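Local coordinates for 6-carboxyhexanoate--coa ligase (Bacillus subtilis, PDB 5FLG), which belongs to the 6-carboxyhexanoate--CoA ligase family and binds phosphoaminophosphonic acid-adenylate ester, magnesium and pimelic acid in neighbouring pockets, at residues T83-C88 / R214-K219. Sequence-based numbering, arbitrary orientation.
With PML (pimelic acid), chain C.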
ATOM      1  N   THR A  83     -32.007  15.533  -8.349  1.00 31.50           N
ATOM      2  CA  THR A  83     -31.391  15.394  -9.639  1.00 33.12           C
ATOM      3  C   THR A  83     -31.894  16.470 -10.581  1.00 30.49           C
ATOM      4  O   THR A  83     -33.072  16.562 -10.855  1.00 33.22           O
ATOM      5  CB  THR A  83     -31.651  14.004 -10.272  1.00 32.56           C
ATOM      6  OG1 THR A  83     -31.111  12.986  -9.420  1.00 33.71           O
ATOM      7  CG2 THR A  83     -30.975  13.931 -11.621  1.00 30.16           C
ATOM      8  N   ASN A  84     -30.980  17.315 -11.044  1.00 31.15           N
ATOM      9  CA  ASN A  84     -31.310  18.336 -12.011  1.00 30.68           C
ATOM     10  C   ASN A  84     -30.927  17.833 -13.372  1.00 30.00           C
ATOM     11  O   ASN A  84     -29.735  17.753 -13.698  1.00 30.79           O
ATOM     12  CB  ASN A  84     -30.513  19.606 -11.721  1.00 30.25           C
ATOM     13  CG  ASN A  84     -30.758  20.130 -10.323  1.00 32.04           C
ATOM     14  OD1 ASN A  84     -31.759  20.770 -10.080  1.00 31.06           O
ATOM     15  ND2 ASN A  84     -29.896  19.756  -9.382  1.00 34.95           N
ATOM     16  N   GLU A  85     -31.931  17.628 -14.208  1.00 35.32           N
ATOM     17  CA  GLU A  85     -31.713  17.149 -15.581  1.00 40.43           C
ATOM     18  C   GLU A  85     -31.427  18.357 -16.447  1.00 38.60           C
ATOM     19  O   GLU A  85     -32.216  19.280 -16.500  1.00 43.79           O
ATOM     20  CB  GLU A  85     -32.970  16.436 -16.098  1.00 44.57           C
ATOM     21  CG  GLU A  85     -33.493  15.371 -15.155  1.00 46.84           C
ATOM     22  CD  GLU A  85     -32.863  14.011 -15.412  1.00 59.01           C
ATOM     23  OE1 GLU A  85     -32.227  13.837 -16.470  1.00 62.61           O
ATOM     24  OE2 GLU A  85     -32.988  13.113 -14.554  1.00 68.57           O
ATOM     25  N   VAL A  86     -30.296  18.356 -17.118  1.00 36.00           N
ATOM     26  CA  VAL A  86     -29.983  19.407 -18.045  1.00 37.19           C
ATOM     27  C   VAL A  86     -29.596  18.775 -19.375  1.00 37.15           C
ATOM     28  O   VAL A  86     -29.419  17.569 -19.462  1.00 43.15           O
ATOM     29  CB  VAL A  86     -28.840  20.301 -17.524  1.00 34.65           C
ATOM     30  CG1 VAL A  86     -29.260  21.014 -16.235  1.00 34.14           C
ATOM     31  CG2 VAL A  86     -27.595  19.461 -17.288  1.00 35.77           C
ATOM     32  N   SER A  87     -29.509  19.580 -20.421  1.00 40.09           N
ATOM     33  CA  SER A  87     -29.371  19.054 -21.775  1.00 39.12           C
ATOM     34  C   SER A  87     -27.952  19.181 -22.324  1.00 43.33           C
ATOM     35  O   SER A  87     -27.622  18.594 -23.357  1.00 50.75           O
ATOM     36  CB  SER A  87     -30.339  19.808 -22.664  1.00 40.19           C
ATOM     37  OG  SER A  87     -31.599  19.913 -22.017  1.00 45.65           O
ATOM     38  N   CYS A  88     -27.118  19.967 -21.656  1.00 39.59           N
ATOM     39  CA  CYS A  88     -25.723  20.128 -22.085  1.00 43.77           C
ATOM     40  C   CYS A  88     -24.883  20.676 -20.929  1.00 41.97           C
ATOM     41  O   CYS A  88     -25.427  21.242 -19.982  1.00 40.75           O
ATOM     42  CB  CYS A  88     -25.639  21.093 -23.276  1.00 45.49           C
ATOM     43  SG  CYS A  88     -25.846  22.830 -22.821  1.00 52.90           S
ATOM     44  N   ARG A 214     -27.477  16.910  -7.860  1.00 25.19           N
ATOM     45  CA  ARG A 214     -26.826  16.315  -9.007  1.00 23.05           C
ATOM     46  C   ARG A 214     -27.149  17.118 -10.249  1.00 24.30           C
ATOM     47  O   ARG A 214     -28.280  17.503 -10.455  1.00 29.12           O
ATOM     48  CB  ARG A 214     -27.331  14.868  -9.201  1.00 28.88           C
ATOM     49  CG  ARG A 214     -27.186  14.029  -7.972  1.00 30.94           C
ATOM     50  CD  ARG A 214     -27.755  12.638  -8.151  1.00 34.93           C
ATOM     51  NE  ARG A 214     -26.973  11.876  -9.101  1.00 34.24           N
ATOM     52  CZ  ARG A 214     -27.480  11.241 -10.150  1.00 38.16           C
ATOM     53  NH1 ARG A 214     -28.763  11.330 -10.428  1.00 41.68           N
ATOM     54  NH2 ARG A 214     -26.686  10.532 -10.937  1.00 37.24           N
ATOM     55  N   ILE A 215     -26.179  17.241 -11.144  1.00 25.64           N
ATOM     56  CA  ILE A 215     -26.365  17.916 -12.386  1.00 30.33           C
ATOM     57  C   ILE A 215     -25.898  16.991 -13.527  1.00 31.62           C
ATOM     58  O   ILE A 215     -24.729  16.605 -13.594  1.00 32.59           O
ATOM     59  CB  ILE A 215     -25.560  19.222 -12.389  1.00 30.55           C
ATOM     60  CG1 ILE A 215     -26.018  20.123 -11.222  1.00 30.71           C
ATOM     61  CG2 ILE A 215     -25.727  19.920 -13.716  1.00 32.53           C
ATOM     62  CD1 ILE A 215     -25.197  21.381 -11.028  1.00 30.86           C
ATOM     63  N   THR A 216     -26.818  16.603 -14.407  1.00 32.83           N
ATOM     64  CA  THR A 216     -26.586  15.402 -15.222  1.00 33.58           C
ATOM     65  C   THR A 216     -25.591  15.582 -16.375  1.00 34.18           C
ATOM     66  O   THR A 216     -25.021  14.611 -16.846  1.00 40.24           O
ATOM     67  CB  THR A 216     -27.880  14.832 -15.803  1.00 31.58           C
ATOM     68  OG1 THR A 216     -28.525  15.816 -16.631  1.00 29.55           O
ATOM     69  CG2 THR A 216     -28.781  14.367 -14.704  1.00 32.42           C
ATOM     70  N   ALA A 217     -25.287  16.813 -16.737  1.00 32.97           N
ATOM     71  CA  ALA A 217     -24.188  17.065 -17.642  1.00 34.57           C
ATOM     72  C   ALA A 217     -23.377  18.244 -17.141  1.00 32.51           C
ATOM     73  O   ALA A 217     -23.891  19.366 -17.076  1.00 33.95           O
ATOM     74  CB  ALA A 217     -24.720  17.362 -19.041  1.00 37.57           C
ATOM     75  N   MET A 218     -22.075  18.030 -16.943  1.00 33.65           N
ATOM     76  CA  MET A 218     -21.200  19.099 -16.405  1.00 35.61           C
ATOM     77  C   MET A 218     -19.957  19.289 -17.277  1.00 35.96           C
ATOM     78  O   MET A 218     -19.134  20.185 -17.039  1.00 31.45           O
ATOM     79  CB  MET A 218     -20.780  18.767 -14.971  1.00 33.15           C
ATOM     80  CG  MET A 218     -21.887  18.920 -13.946  1.00 36.92           C
ATOM     81  SD  MET A 218     -22.233  20.660 -13.600  1.00 43.61           S
ATOM     82  CE  MET A 218     -21.018  21.027 -12.347  1.00 40.21           C
ATOM     83  N   LYS A 219     -19.786  18.384 -18.237  1.00 30.79           N
ATOM     84  CA  LYS A 219     -18.683  18.469 -19.200  1.00 32.08           C
ATOM     85  C   LYS A 219     -19.009  17.533 -20.369  1.00 35.63           C
ATOM     86  O   LYS A 219     -19.998  16.818 -20.308  1.00 30.38           O
ATOM     87  CB  LYS A 219     -17.401  17.987 -18.557  1.00 35.85           C
ATOM     88  CG  LYS A 219     -17.465  16.528 -18.130  1.00 37.85           C
ATOM     89  CD  LYS A 219     -16.066  15.962 -17.955  1.00 35.87           C
ATOM     90  CE  LYS A 219     -16.100  14.504 -17.553  1.00 35.55           C
ATOM     91  NZ  LYS A 219     -14.709  13.991 -17.420  1.00 38.14           N
TER
HETATM   92  C1  PML C 701     -23.282  11.356  -9.103  1.00 47.65           C
HETATM   93  O11 PML C 701     -24.127  11.767  -8.242  1.00 33.44           O
HETATM   94  O12 PML C 701     -23.652  10.596 -10.066  1.00 38.63           O
HETATM   95  C2  PML C 701     -21.948  12.122  -9.175  1.00 40.91           C
HETATM   96  C3  PML C 701     -20.666  11.311  -9.070  1.00 43.59           C
HETATM   97  C4  PML C 701     -19.489  11.912  -9.860  1.00 36.86           C
HETATM   98  C5  PML C 701     -18.205  12.074  -9.068  1.00 47.91           C
HETATM   99  C6  PML C 701     -16.959  11.525  -9.757  1.00 46.34           C
HETATM  100  C7  PML C 701     -17.072  10.027 -10.047  1.00 53.70           C
HETATM  101  O71 PML C 701     -17.255   9.235  -9.093  1.00 55.69           O
HETATM  102  O72 PML C 701     -16.861   9.612 -11.214  1.00 48.81           O
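T83 and R214 lie side by side on one face of a parallel strand pair, where NH1 of R214 donates to OG1 of T83 at 3.0 Å, in the guanidinium plane. The other edge of that group faces pimelic acid: NE donates to O11 (3.0 Å) and NH2 to O12 (3.2 Å), a two-pronged grip on one carboxylate. A bend at chi3 (68°) turns the guanidinium so that it spans threonine and ligand, a second-shell contact consistent with T83 holding this pocket residue in position. The backbone O of R214 accepts twice from N84, from its N at 2.8 Å and, well above the carbonyl plane, from ND2, which also donates to Q213. T216 N returns a bond to N84 O. Beyond the strand ends the two segments stay joined through T216: OG1, lying between its own backbone N and carbonyl carbon (chi1 59°), takes a nearly straight bond from V86 N (3.1 Å, 171°). On the face of N84 and I215, CG2 of V86 packs on CG2 of I215 and, at 4.0 Å, on CB of A217. Packing thins at exposed E85, whose carboxylate only skirts the T216 methyl. Strand 81-84 forms an edge of the mixed sheet, with 211-215 between it and 203-207; helix 89-102, which C88 N-caps, covers the N84 and I215 face through L95 and A96.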